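Local coordinates for protein drebrin (Homo sapiens, PDB 5Y1Z) that probably binds actin filaments through an ADF-homology domain of the cofilin family, at residues L16-E21 and A32-E37. Numbering follows the deposited sequence.
Sequences LAAYEE and ALYTYE
Ala18, on the inner side of helix 12-23, meets Ala32 and Tyr34 of strand 31-36, a compact example of how small residues let a helix settle on a β-sheet. In this ADF-homology fold the helix packs on one face of the central mixed sheet, covering strand 31-36 with strand 43-49 beside it. The two methyl groups meet obliquely rather than end to end, Ala18 CB lying 3.8 Å from Ala32 CB, and the CA atoms of Ala18 and Ala32 come within 6.0 Å. Segments 16-21 and 32-36 run roughly antiparallel (153°), with axes 8.7 Å apart.

Two residues further along the strand, Tyr34 reaches back to the helix. With CG anti to its own carbonyl carbon (chi1 -47°), the ring delivers its phenol oxygen beneath the turn at Ala18 and Tyr19. There Tyr34 OH packs 3.5 Å from Ala18 CB and equally close to Tyr19 CB, while the Ala18 methyl sits obliquely to the ring, 4.3 Å from Tyr34 CZ. Tyr34 OH also lies 3.2 Å from Tyr19 N, but the angle is too poor for a hydrogen bond; its bond goes instead to the carbonyl oxygen of Leu15, the residue just before Leu16 in the same helix. Phe111 stacks on the Tyr34 ring, and Leu45 touches both Ala18 and Tyr34.

Away from this buried cluster the contact thins quickly. Of the Tyr19 side chain, only CB meets Tyr34; its ring leads away to Phe69 and its hydroxyl bonds to Gln112 O. Glu21 is exposed and Ala17 partly so, while a chain of another protein packs on Leu16, Tyr19 and Glu20. No hydrogen bond links the two segments directly, which implies that apolar packing joins helix and sheet here, supplemented by one phenol whose polar end is satisfied on the helix backbone.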
loop_
_atom_site.group_PDB
_atom_site.type_symbol
_atom_site.label_atom_id
_atom_site.label_comp_id
_atom_site.label_asym_id
_atom_site.label_seq_id
_atom_site.Cartn_x
_atom_site.Cartn_y
_atom_site.Cartn_z
ATOM N N LEU A 16 -13.340 -14.068 -0.676
ATOM C CA LEU A 16 -12.688 -15.170 -1.358
ATOM C C LEU A 16 -13.657 -16.292 -1.699
ATOM O O LEU A 16 -13.414 -17.016 -2.660
ATOM C CB LEU A 16 -11.537 -15.680 -0.518
ATOM C CG LEU A 16 -10.427 -14.628 -0.574
ATOM C CD1 LEU A 16 -9.276 -14.974 0.386
ATOM C CD2 LEU A 16 -9.920 -14.393 -1.995
ATOM N N ALA A 17 -14.768 -16.424 -0.970
ATOM C CA ALA A 17 -15.755 -17.444 -1.305
ATOM C C ALA A 17 -16.457 -17.115 -2.617
ATOM O O ALA A 17 -16.707 -18.009 -3.442
ATOM C CB ALA A 17 -16.754 -17.588 -0.162
ATOM N N ALA A 18 -16.798 -15.841 -2.824
ATOM C CA ALA A 18 -17.375 -15.447 -4.105
ATOM C C ALA A 18 -16.381 -15.656 -5.233
ATOM O O ALA A 18 -16.725 -16.204 -6.291
ATOM C CB ALA A 18 -17.807 -13.992 -4.051
ATOM N N TYR A 19 -15.132 -15.235 -5.016
ATOM C CA TYR A 19 -14.123 -15.364 -6.059
ATOM C C TYR A 19 -13.858 -16.827 -6.399
ATOM O O TYR A 19 -13.720 -17.194 -7.578
ATOM C CB TYR A 19 -12.858 -14.658 -5.586
ATOM C CG TYR A 19 -11.572 -15.073 -6.243
ATOM C CD1 TYR A 19 -11.200 -14.557 -7.475
ATOM C CD2 TYR A 19 -10.712 -15.946 -5.604
ATOM C CE1 TYR A 19 -10.008 -14.923 -8.062
ATOM C CE2 TYR A 19 -9.516 -16.307 -6.167
ATOM C CZ TYR A 19 -9.161 -15.797 -7.398
ATOM O OH TYR A 19 -7.958 -16.174 -7.955
ATOM N N GLU A 20 -13.795 -17.679 -5.379
ATOM C CA GLU A 20 -13.602 -19.103 -5.606
ATOM C C GLU A 20 -14.768 -19.681 -6.397
ATOM O O GLU A 20 -14.565 -20.516 -7.285
ATOM C CB GLU A 20 -13.405 -19.818 -4.270
ATOM C CG GLU A 20 -13.304 -21.322 -4.369
ATOM C CD GLU A 20 -12.771 -21.951 -3.093
ATOM O OE1 GLU A 20 -13.442 -21.834 -2.035
ATOM O OE2 GLU A 20 -11.683 -22.571 -3.141
ATOM N N GLU A 21 -16.001 -19.241 -6.096
ATOM C CA GLU A 21 -17.152 -19.665 -6.898
ATOM C C GLU A 21 -16.986 -19.270 -8.357
ATOM O O GLU A 21 -17.327 -20.041 -9.262
ATOM C CB GLU A 21 -18.437 -19.056 -6.352
ATOM C CG GLU A 21 -19.220 -19.965 -5.463
ATOM C CD GLU A 21 -20.230 -20.795 -6.239
ATOM O OE1 GLU A 21 -21.106 -20.193 -6.916
ATOM O OE2 GLU A 21 -20.152 -22.051 -6.168
ATOM N N ALA A 32 -18.763 -11.948 -9.712
ATOM C CA ALA A 32 -18.876 -11.437 -8.358
ATOM C C ALA A 32 -18.628 -9.930 -8.403
ATOM O O ALA A 32 -17.910 -9.427 -9.267
ATOM C CB ALA A 32 -17.917 -12.164 -7.398
ATOM N N LEU A 33 -19.300 -9.200 -7.515
ATOM C CA LEU A 33 -19.278 -7.744 -7.505
ATOM C C LEU A 33 -18.976 -7.288 -6.086
ATOM O O LEU A 33 -19.759 -7.568 -5.157
ATOM C CB LEU A 33 -20.627 -7.179 -7.981
ATOM C CG LEU A 33 -20.758 -5.670 -7.911
ATOM C CD1 LEU A 33 -19.759 -5.050 -8.885
ATOM C CD2 LEU A 33 -22.193 -5.274 -8.225
ATOM N N TYR A 34 -17.895 -6.524 -5.935
ATOM C CA TYR A 34 -17.443 -5.987 -4.650
ATOM C C TYR A 34 -17.475 -4.460 -4.625
ATOM O O TYR A 34 -17.481 -3.798 -5.664
ATOM C CB TYR A 34 -16.012 -6.449 -4.322
ATOM C CG TYR A 34 -15.751 -7.924 -4.526
ATOM C CD1 TYR A 34 -15.993 -8.824 -3.492
ATOM C CD2 TYR A 34 -15.256 -8.421 -5.731
ATOM C CE1 TYR A 34 -15.761 -10.164 -3.635
ATOM C CE2 TYR A 34 -15.018 -9.789 -5.884
ATOM C CZ TYR A 34 -15.276 -10.649 -4.821
ATOM O OH TYR A 34 -15.068 -12.004 -4.906
ATOM N N THR A 35 -17.519 -3.902 -3.418
ATOM C CA THR A 35 -17.603 -2.454 -3.242
ATOM C C THR A 35 -17.108 -2.109 -1.843
ATOM O O THR A 35 -16.878 -2.992 -1.010
ATOM C CB THR A 35 -19.026 -1.924 -3.474
ATOM O OG1 THR A 35 -19.008 -0.488 -3.487
ATOM C CG2 THR A 35 -19.975 -2.415 -2.383
ATOM N N TYR A 36 -16.981 -0.814 -1.570
ATOM C CA TYR A 36 -16.539 -0.417 -0.240
ATOM C C TYR A 36 -17.700 -0.334 0.743
ATOM O O TYR A 36 -18.830 0.005 0.381
ATOM C CB TYR A 36 -15.805 0.928 -0.288
ATOM C CG TYR A 36 -14.601 0.932 -1.202
ATOM C CD1 TYR A 36 -14.724 1.206 -2.551
ATOM C CD2 TYR A 36 -13.329 0.646 -0.708
ATOM C CE1 TYR A 36 -13.626 1.190 -3.384
ATOM C CE2 TYR A 36 -12.218 0.641 -1.549
ATOM C CZ TYR A 36 -12.384 0.903 -2.878
ATOM O OH TYR A 36 -11.274 0.899 -3.684
ATOM N N GLU A 37 -17.402 -0.646 2.003
ATOM C CA GLU A 37 -18.353 -0.376 3.067
ATOM C C GLU A 37 -18.367 1.111 3.375
ATOM O O GLU A 37 -17.354 1.799 3.244
ATOM C CB GLU A 37 -18.021 -1.169 4.321
ATOM C CG GLU A 37 -19.264 -1.599 5.064
ATOM C CD GLU A 37 -19.131 -2.969 5.686
ATOM O OE1 GLU A 37 -18.056 -3.250 6.265
ATOM O OE2 GLU A 37 -20.112 -3.749 5.622
#